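Local atomic coordinates of Xaa-Pro dipeptidase (PDB entry 1WY2), a protein that probably splits dipeptides that carry proline at the C-terminal position and a nonpolar residue before it, as a homodimeric, metal-dependent prolidase of the M24B peptidase family. Residues D2-K7 against E50-Y55; N18-V23 against I88-I93; I154-K159 against I203-L208. One frame throughout, in Å; residues are numbered along the deposited sequence.

Contact 1. Residues D2-K7 against E50-Y55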
loop_
_atom_site.group_PDB
_atom_site.type_symbol
_atom_site.label_atom_id
_atom_site.label_comp_id
_atom_site.label_asym_id
_atom_site.label_seq_id
_atom_site.Cartn_x
_atom_site.Cartn_y
_atom_site.Cartn_z
ATOM N N ASP A 2 -27.730 20.663 -3.992
ATOM C CA ASP A 2 -26.612 20.535 -4.929
ATOM C C ASP A 2 -27.028 19.688 -6.120
ATOM O O ASP A 2 -27.896 18.819 -6.003
ATOM C CB ASP A 2 -25.424 19.786 -4.308
ATOM C CG ASP A 2 -24.709 20.559 -3.227
ATOM O OD1 ASP A 2 -24.863 21.796 -3.144
ATOM O OD2 ASP A 2 -23.960 19.903 -2.468
ATOM N N ILE A 3 -26.398 19.939 -7.264
ATOM C CA ILE A 3 -26.622 19.125 -8.448
ATOM C C ILE A 3 -25.534 18.074 -8.232
ATOM O O ILE A 3 -24.344 18.389 -8.277
ATOM C CB ILE A 3 -26.350 19.910 -9.748
ATOM C CG1 ILE A 3 -27.463 20.940 -9.970
ATOM C CG2 ILE A 3 -26.264 18.952 -10.929
ATOM C CD1 ILE A 3 -28.865 20.332 -10.028
ATOM N N MET A 4 -25.944 16.839 -7.971
ATOM C CA MET A 4 -24.999 15.763 -7.682
ATOM C C MET A 4 -24.948 14.687 -8.763
ATOM O O MET A 4 -25.943 14.433 -9.443
ATOM C CB MET A 4 -25.364 15.158 -6.324
ATOM C CG MET A 4 -25.395 16.208 -5.211
ATOM S SD MET A 4 -26.102 15.642 -3.653
ATOM C CE MET A 4 -27.863 15.746 -4.035
ATOM N N ASN A 5 -23.788 14.052 -8.923
ATOM C CA ASN A 5 -23.637 13.028 -9.951
ATOM C C ASN A 5 -24.425 11.759 -9.629
ATOM O O ASN A 5 -24.936 11.596 -8.516
ATOM C CB ASN A 5 -22.148 12.718 -10.205
ATOM C CG ASN A 5 -21.448 12.106 -9.002
ATOM O OD1 ASN A 5 -21.871 11.078 -8.486
ATOM N ND2 ASN A 5 -20.354 12.730 -8.567
ATOM N N GLU A 6 -24.540 10.864 -10.605
ATOM C CA GLU A 6 -25.325 9.656 -10.393
ATOM C C GLU A 6 -24.799 8.691 -9.339
ATOM O O GLU A 6 -25.578 7.945 -8.752
ATOM C CB GLU A 6 -25.554 8.917 -11.716
ATOM C CG GLU A 6 -24.318 8.455 -12.442
ATOM C CD GLU A 6 -24.674 7.694 -13.705
ATOM O OE1 GLU A 6 -25.396 8.262 -14.553
ATOM O OE2 GLU A 6 -24.241 6.530 -13.847
ATOM N N LYS A 7 -23.491 8.702 -9.088
ATOM C CA LYS A 7 -22.931 7.811 -8.076
ATOM C C LYS A 7 -23.372 8.293 -6.700
ATOM O O LYS A 7 -23.746 7.496 -5.839
ATOM C CB LYS A 7 -21.405 7.783 -8.179
ATOM C CG LYS A 7 -20.920 7.154 -9.474
ATOM C CD LYS A 7 -19.434 7.361 -9.686
ATOM C CE LYS A 7 -18.979 6.702 -10.982
ATOM N NZ LYS A 7 -17.531 6.931 -11.237
ATOM N N GLU A 50 -29.348 16.116 0.317
ATOM C CA GLU A 50 -29.369 17.176 -0.686
ATOM C C GLU A 50 -28.005 17.775 -1.006
ATOM O O GLU A 50 -27.924 18.790 -1.700
ATOM C CB GLU A 50 -30.312 18.294 -0.225
ATOM C CG GLU A 50 -31.760 17.848 -0.041
ATOM C CD GLU A 50 -32.649 18.957 0.507
ATOM O OE1 GLU A 50 -32.172 20.104 0.628
ATOM O OE2 GLU A 50 -33.826 18.681 0.812
ATOM N N SER A 51 -26.932 17.151 -0.522
ATOM C CA SER A 51 -25.601 17.689 -0.775
ATOM C C SER A 51 -24.490 16.647 -0.714
ATOM O O SER A 51 -24.645 15.581 -0.122
ATOM C CB SER A 51 -25.283 18.794 0.235
ATOM O OG SER A 51 -25.005 18.250 1.519
ATOM N N ALA A 52 -23.365 16.976 -1.338
ATOM C CA ALA A 52 -22.191 16.109 -1.335
ATOM C C ALA A 52 -20.991 17.043 -1.262
ATOM O O ALA A 52 -20.833 17.921 -2.110
ATOM C CB ALA A 52 -22.140 15.270 -2.607
ATOM N N THR A 53 -20.153 16.860 -0.247
ATOM C CA THR A 53 -18.984 17.715 -0.062
ATOM C C THR A 53 -17.711 16.916 0.185
ATOM O O THR A 53 -17.722 15.922 0.906
ATOM C CB THR A 53 -19.183 18.660 1.144
ATOM O OG1 THR A 53 -20.413 19.379 0.994
ATOM C CG2 THR A 53 -18.033 19.654 1.241
ATOM N N LEU A 54 -16.616 17.362 -0.414
ATOM C CA LEU A 54 -15.327 16.703 -0.229
ATOM C C LEU A 54 -14.485 17.570 0.700
ATOM O O LEU A 54 -14.117 18.688 0.346
ATOM C CB LEU A 54 -14.609 16.536 -1.571
ATOM C CG LEU A 54 -13.158 16.046 -1.497
ATOM C CD1 LEU A 54 -13.104 14.659 -0.867
ATOM C CD2 LEU A 54 -12.554 16.028 -2.889
ATOM N N TYR A 55 -14.200 17.057 1.894
ATOM C CA TYR A 55 -13.385 17.784 2.866
ATOM C C TYR A 55 -11.951 17.291 2.789
ATOM O O TYR A 55 -11.706 16.085 2.806
ATOM C CB TYR A 55 -13.906 17.568 4.288
ATOM C CG TYR A 55 -15.290 18.110 4.538
ATOM C CD1 TYR A 55 -16.423 17.366 4.210
ATOM C CD2 TYR A 55 -15.469 19.372 5.105
ATOM C CE1 TYR A 55 -17.705 17.870 4.441
ATOM C CE2 TYR A 55 -16.740 19.883 5.339
ATOM C CZ TYR A 55 -17.852 19.127 5.008
ATOM O OH TYR A 55 -19.109 19.626 5.263
HETATM O O HOH W 1 -21.925 20.839 -0.954
HETATM O O HOH W 2 -22.278 18.016 -4.449
#
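Asp-2 and Met-4 fasten the N-terminal arm to strand 51-57, one strand of the mixed six-stranded sheet in the creatinase/prolidase N-terminal domain. Asp-2 holds on at two points. Its backbone N gives a nearly straight bond to Glu-50 O (3.0 Å, 167° at the hydrogen). With CG beside its own backbone N (chi1 -70°), the carboxylate reaches on past Ser-51, and OD2 accepts the backbone N-H of Ala-52 through its anti lone pair at 3.2 Å. Backbone and side chain of one residue thus hold Glu-50 and Ala-52, on either side of Ser-51 in the sequence. Two waters also donate to Asp-2 OD2, water 1 at 2.7 Å and water 2 at 3.2 Å, and each donates as well to Ala-52 O, the first of them weakly. OD2 is therefore gripped by three donors, and Ala-52 is tied to the aspartate through both of its backbone polar atoms.

Met-4 supplies the apolar half. Its thioether lies over the backbone, SD 3.5 Å from Ser-51 C, and is backed by Ile-12 of helix 6-17, while Val-8 of that helix touches Ala-52. Asn-5 is the N-cap of the same helix, its OD1 bonded to Val-8 N, and Ser-51 OG turns to Thr-48 OG1. A bend at chi3 (-79°) carries the Met-4 methyl back along the strand, setting CE 3.6 Å from Glu-50 C.

Contact 2. Residues N18-V23 against I88-I93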
loop_
_atom_site.group_PDB
_atom_site.type_symbol
_atom_site.label_atom_id
_atom_site.label_comp_id
_atom_site.label_asym_id
_atom_site.label_seq_id
_atom_site.Cartn_x
_atom_site.Cartn_y
_atom_site.Cartn_z
ATOM N N ASN A 18 -32.381 2.673 3.801
ATOM C CA ASN A 18 -31.804 2.041 4.984
ATOM C C ASN A 18 -31.819 2.938 6.220
ATOM O O ASN A 18 -31.126 2.671 7.201
ATOM C CB ASN A 18 -30.373 1.588 4.678
ATOM C CG ASN A 18 -30.330 0.391 3.745
ATOM O OD1 ASN A 18 -30.382 -0.760 4.186
ATOM N ND2 ASN A 18 -30.256 0.655 2.446
ATOM N N SER A 19 -32.620 3.997 6.167
ATOM C CA SER A 19 -32.741 4.934 7.277
ATOM C C SER A 19 -31.395 5.482 7.741
ATOM O O SER A 19 -31.111 5.532 8.938
ATOM C CB SER A 19 -33.457 4.264 8.456
ATOM O OG SER A 19 -34.749 3.818 8.081
ATOM N N ILE A 20 -30.567 5.889 6.784
ATOM C CA ILE A 20 -29.259 6.453 7.091
ATOM C C ILE A 20 -29.329 7.955 6.840
ATOM O O ILE A 20 -29.835 8.391 5.807
ATOM C CB ILE A 20 -28.160 5.833 6.202
ATOM C CG1 ILE A 20 -28.021 4.342 6.521
ATOM C CG2 ILE A 20 -26.848 6.572 6.413
ATOM C CD1 ILE A 20 -27.073 3.596 5.601
ATOM N N ASP A 21 -28.821 8.745 7.783
ATOM C CA ASP A 21 -28.867 10.198 7.663
ATOM C C ASP A 21 -27.772 10.815 6.802
ATOM O O ASP A 21 -27.998 11.820 6.126
ATOM C CB ASP A 21 -28.852 10.823 9.060
ATOM C CG ASP A 21 -30.023 10.365 9.905
ATOM O OD1 ASP A 21 -31.177 10.599 9.488
ATOM O OD2 ASP A 21 -29.793 9.763 10.977
ATOM N N ALA A 22 -26.584 10.222 6.830
ATOM C CA ALA A 22 -25.467 10.724 6.042
ATOM C C ALA A 22 -24.469 9.603 5.794
ATOM O O ALA A 22 -24.450 8.610 6.519
ATOM C CB ALA A 22 -24.785 11.873 6.770
ATOM N N VAL A 23 -23.651 9.764 4.761
ATOM C CA VAL A 23 -22.641 8.771 4.431
ATOM C C VAL A 23 -21.261 9.404 4.346
ATOM O O VAL A 23 -21.092 10.495 3.798
ATOM C CB VAL A 23 -22.957 8.070 3.091
ATOM C CG1 VAL A 23 -21.740 7.276 2.605
ATOM C CG2 VAL A 23 -24.143 7.141 3.270
ATOM N N ILE A 88 -25.584 14.392 13.053
ATOM C CA ILE A 88 -25.886 13.149 12.355
ATOM C C ILE A 88 -26.195 12.024 13.339
ATOM O O ILE A 88 -25.415 11.754 14.251
ATOM C CB ILE A 88 -24.705 12.722 11.460
ATOM C CG1 ILE A 88 -24.425 13.812 10.422
ATOM C CG2 ILE A 88 -25.020 11.395 10.782
ATOM C CD1 ILE A 88 -23.196 13.558 9.574
ATOM N N LYS A 89 -27.335 11.370 13.147
ATOM C CA LYS A 89 -27.741 10.269 14.015
ATOM C C LYS A 89 -27.177 8.941 13.515
ATOM O O LYS A 89 -26.413 8.277 14.215
ATOM C CB LYS A 89 -29.267 10.180 14.082
ATOM C CG LYS A 89 -29.935 11.394 14.710
ATOM C CD LYS A 89 -29.563 11.539 16.180
ATOM C CE LYS A 89 -30.035 10.340 16.992
ATOM N NZ LYS A 89 -29.708 10.476 18.441
ATOM N N SER A 90 -27.565 8.562 12.302
ATOM C CA SER A 90 -27.109 7.318 11.693
ATOM C C SER A 90 -26.157 7.630 10.541
ATOM O O SER A 90 -26.558 8.246 9.555
ATOM C CB SER A 90 -28.313 6.523 11.176
ATOM O OG SER A 90 -27.920 5.270 10.643
ATOM N N LEU A 91 -24.903 7.200 10.666
ATOM C CA LEU A 91 -23.895 7.449 9.637
ATOM C C LEU A 91 -23.516 6.188 8.866
ATOM O O LEU A 91 -23.172 5.169 9.463
ATOM C CB LEU A 91 -22.628 8.039 10.271
ATOM C CG LEU A 91 -21.471 8.400 9.333
ATOM C CD1 LEU A 91 -21.838 9.640 8.516
ATOM C CD2 LEU A 91 -20.208 8.663 10.138
ATOM N N GLY A 92 -23.576 6.261 7.539
ATOM C CA GLY A 92 -23.206 5.118 6.719
ATOM C C GLY A 92 -21.707 5.167 6.486
ATOM O O GLY A 92 -21.177 6.221 6.134
ATOM N N ILE A 93 -21.021 4.042 6.677
ATOM C CA ILE A 93 -19.571 4.001 6.501
ATOM C C ILE A 93 -19.072 2.775 5.741
ATOM O O ILE A 93 -19.781 1.777 5.606
ATOM C CB ILE A 93 -18.832 4.042 7.865
ATOM C CG1 ILE A 93 -19.241 2.840 8.722
ATOM C CG2 ILE A 93 -19.148 5.347 8.597
ATOM C CD1 ILE A 93 -18.369 2.652 9.963
#
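Asp-21 keeps CG beside its backbone N and anti to its carbonyl carbon (chi1 -59°), which carries the carboxylate to Ser-90, where OD2 takes the backbone N-H on its anti lone pair at 2.9 Å. With CG1 of Ile-20 beside the backbone N (chi1 -65°), CG2 stands anti to that N and lies against the next peptides of the same strand, 3.5 Å from Gly-92 N.

Ser-90 O receives two N-H groups, from Asp-21 N at 2.9 Å, tilted out of the carbonyl plane, and from Ala-22 N at 3.4 Å, a weak bond. Two residues further along, Gly-92 N meets Ala-22 O at 2.7 Å, almost straight and in the carbonyl plane. Ala-22 pairs with Leu-91 and Val-23 with Gly-92, joining strands 22-25 and 90-93 as parallel neighbours within the mixed sheet of the N-terminal domain.

Side chains pack on both faces of this pair. On the Ala-22 and Leu-91 face, Ala-22 CB touches Ile-88 CD1 at 3.6 Å and Leu-91 CD1 at 4.1 Å, with Leu-105 of helix 99-108 packed on Leu-91. On the Val-23 face lies helix 6-17, whose Met-15 touches both Ile-20 and Val-23; Ser-19 ends that helix in a Schellman motif. Gly-92 is paired beside Val-23; a beta carbon on it would point to this face and fall only 2.9 Å from Val-23 CG2.

The Asp-21 carboxylate runs alongside the base of Lys-89, whose amine leads away; the carboxylate's bond across the contact goes to a main-chain N-H. Ser-90 OG is buried without a partner, hence the polar grip here probably rests on the Asp-21 carboxylate and the backbone.

Contact 3. Residues I154-K159 against I203-L208; sequences ITEGKK and IERGDL
Ile-203 opens the second segment with two backbone bonds to the turn at 155-158: its N donates to Lys-158 O at 2.7 Å and its O accepts Gly-157 N at 2.7 Å, both nearly straight. One residue is thus clamped at both polar atoms. Its side chain, with CG1 beside the backbone N (chi1 -60°), runs past Lys-158 O and ends with CD1 on Ile-154 CG2 at 3.8 Å, the two isoleucines crossing at about a right angle. Val-230 touches both, and Ile-154 reaches further, onto Val-209 and Ile-211 of strand 208-217. Replacing Ile-203 by an alanine would probably open a gap beside the Ile-154 methyl and leave it without the CD1 it packs on.

Glu-204 passes beside Glu-156 with its side chain directed away, and its backbone N bonds Asp-207 OD2 from above the carboxylate plane. Arg-205 then reaches back to Glu-156 in a salt bridge, NE to OE1 at 2.6 Å. The hydrogen bond within it is weak, bent to 126°, and the carboxylate and guanidinium planes are 68° apart, so this is no flat, two-pronged pairing. Gly-206, at positive phi, completes the turn, and Asp-207, whose OD2 also pairs with Lys-201, leads into Leu-208.

Ile-203, just ahead of the type II beta turn Glu-204 to Asp-207, is thus bonded to the type II turn Thr-155 to Lys-158, and Arg-205 bridges from one turn to the other. They join the connection between helices 130-153 and 160-173 to the loop entering strand 208-217, which carries the metal ligand Asp-212 of the M24 metallopeptidase fold.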
loop_
_atom_site.group_PDB
_atom_site.type_symbol
_atom_site.label_atom_id
_atom_site.label_comp_id
_atom_site.label_asym_id
_atom_site.label_seq_id
_atom_site.Cartn_x
_atom_site.Cartn_y
_atom_site.Cartn_z
ATOM N N ILE A 154 14.491 -13.560 -18.705
ATOM C CA ILE A 154 14.753 -14.723 -17.873
ATOM C C ILE A 154 15.663 -15.748 -18.541
ATOM O O ILE A 154 15.347 -16.291 -19.601
ATOM C CB ILE A 154 13.428 -15.395 -17.455
ATOM C CG1 ILE A 154 12.703 -14.494 -16.450
ATOM C CG2 ILE A 154 13.696 -16.772 -16.862
ATOM C CD1 ILE A 154 11.287 -14.924 -16.139
ATOM N N THR A 155 16.804 -15.991 -17.905
ATOM C CA THR A 155 17.789 -16.955 -18.381
ATOM C C THR A 155 18.561 -17.442 -17.162
ATOM O O THR A 155 18.558 -16.788 -16.118
ATOM C CB THR A 155 18.791 -16.317 -19.372
ATOM O OG1 THR A 155 19.440 -15.205 -18.745
ATOM C CG2 THR A 155 18.079 -15.844 -20.630
ATOM N N GLU A 156 19.218 -18.589 -17.285
ATOM C CA GLU A 156 19.982 -19.124 -16.169
ATOM C C GLU A 156 20.998 -18.087 -15.702
ATOM O O GLU A 156 21.655 -17.438 -16.519
ATOM C CB GLU A 156 20.691 -20.416 -16.590
ATOM C CG GLU A 156 21.644 -20.254 -17.760
ATOM C CD GLU A 156 21.887 -21.560 -18.495
ATOM O OE1 GLU A 156 20.923 -22.092 -19.085
ATOM O OE2 GLU A 156 23.033 -22.055 -18.483
ATOM N N GLY A 157 21.106 -17.918 -14.387
ATOM C CA GLY A 157 22.048 -16.963 -13.831
ATOM C C GLY A 157 21.435 -15.641 -13.400
ATOM O O GLY A 157 21.968 -14.961 -12.523
ATOM N N LYS A 158 20.316 -15.272 -14.014
ATOM C CA LYS A 158 19.646 -14.016 -13.689
ATOM C C LYS A 158 19.021 -14.039 -12.295
ATOM O O LYS A 158 18.499 -15.063 -11.856
ATOM C CB LYS A 158 18.550 -13.723 -14.719
ATOM C CG LYS A 158 19.010 -13.739 -16.166
ATOM C CD LYS A 158 19.913 -12.556 -16.479
ATOM C CE LYS A 158 19.886 -12.221 -17.965
ATOM N NZ LYS A 158 20.328 -10.824 -18.230
ATOM N N LYS A 159 19.082 -12.904 -11.606
ATOM C CA LYS A 159 18.495 -12.786 -10.277
ATOM C C LYS A 159 17.021 -12.397 -10.447
ATOM O O LYS A 159 16.702 -11.490 -11.216
ATOM C CB LYS A 159 19.236 -11.715 -9.472
ATOM C CG LYS A 159 18.697 -11.508 -8.067
ATOM C CD LYS A 159 19.536 -10.505 -7.279
ATOM C CE LYS A 159 20.945 -11.023 -7.034
ATOM N NZ LYS A 159 21.734 -10.109 -6.156
ATOM N N ILE A 203 18.043 -17.608 -11.042
ATOM C CA ILE A 203 17.342 -18.598 -11.846
ATOM C C ILE A 203 18.303 -19.646 -12.412
ATOM O O ILE A 203 19.408 -19.320 -12.840
ATOM C CB ILE A 203 16.587 -17.883 -12.989
ATOM C CG1 ILE A 203 15.577 -16.904 -12.378
ATOM C CG2 ILE A 203 15.891 -18.895 -13.892
ATOM C CD1 ILE A 203 14.935 -15.963 -13.372
ATOM N N GLU A 204 17.881 -20.908 -12.405
ATOM C CA GLU A 204 18.718 -21.995 -12.918
ATOM C C GLU A 204 18.026 -22.700 -14.074
ATOM O O GLU A 204 16.797 -22.681 -14.172
ATOM C CB GLU A 204 19.000 -23.026 -11.819
ATOM C CG GLU A 204 19.481 -22.449 -10.498
ATOM C CD GLU A 204 19.839 -23.531 -9.495
ATOM O OE1 GLU A 204 20.934 -24.122 -9.621
ATOM O OE2 GLU A 204 19.022 -23.800 -8.589
ATOM N N ARG A 205 18.805 -23.327 -14.951
ATOM C CA ARG A 205 18.211 -24.042 -16.075
ATOM C C ARG A 205 17.387 -25.202 -15.523
ATOM O O ARG A 205 17.806 -25.878 -14.583
ATOM C CB ARG A 205 19.295 -24.562 -17.031
ATOM C CG ARG A 205 18.735 -25.335 -18.223
ATOM C CD ARG A 205 19.791 -25.577 -19.291
ATOM N NE ARG A 205 20.058 -24.381 -20.085
ATOM C CZ ARG A 205 19.285 -23.954 -21.080
ATOM N NH1 ARG A 205 18.193 -24.627 -21.411
ATOM N NH2 ARG A 205 19.603 -22.853 -21.748
ATOM N N GLY A 206 16.211 -25.415 -16.105
ATOM C CA GLY A 206 15.333 -26.478 -15.651
ATOM C C GLY A 206 14.313 -25.959 -14.650
ATOM O O GLY A 206 13.440 -26.692 -14.194
ATOM N N ASP A 207 14.431 -24.680 -14.311
ATOM C CA ASP A 207 13.532 -24.036 -13.356
ATOM C C ASP A 207 12.164 -23.683 -13.923
ATOM O O ASP A 207 12.058 -23.200 -15.049
ATOM C CB ASP A 207 14.136 -22.715 -12.860
ATOM C CG ASP A 207 15.001 -22.872 -11.632
ATOM O OD1 ASP A 207 15.240 -24.017 -11.193
ATOM O OD2 ASP A 207 15.444 -21.824 -11.106
ATOM N N LEU A 208 11.120 -23.930 -13.138
ATOM C CA LEU A 208 9.780 -23.503 -13.519
ATOM C C LEU A 208 9.848 -22.067 -13.005
ATOM O O LEU A 208 10.436 -21.823 -11.949
ATOM C CB LEU A 208 8.703 -24.250 -12.726
ATOM C CG LEU A 208 8.059 -25.489 -13.350
ATOM C CD1 LEU A 208 7.282 -26.245 -12.288
ATOM C CD2 LEU A 208 7.143 -25.071 -14.496
#

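How the contacts relate
From the N terminus, the arm 2-7 runs into helix 6-17 and then strand 22-25. Contact 1 closes a loop back from strand 51-57 to that arm, and contact 2 closes a longer one from strand 90-93 to 18-23. Their segments alternate, so the two loops cross; their centres lie about 15 Å apart. Both reach the same mixed sheet, with helix 6-17 leading from one to the other. Contact 3 follows in series, in the M24 metallopeptidase part, tying the connection between helices 130-153 and 160-173 to the loop before strand 208-217. Its centre is about 54 Å from that of contact 1 and about 56 Å from that of contact 2, across the chain's centre.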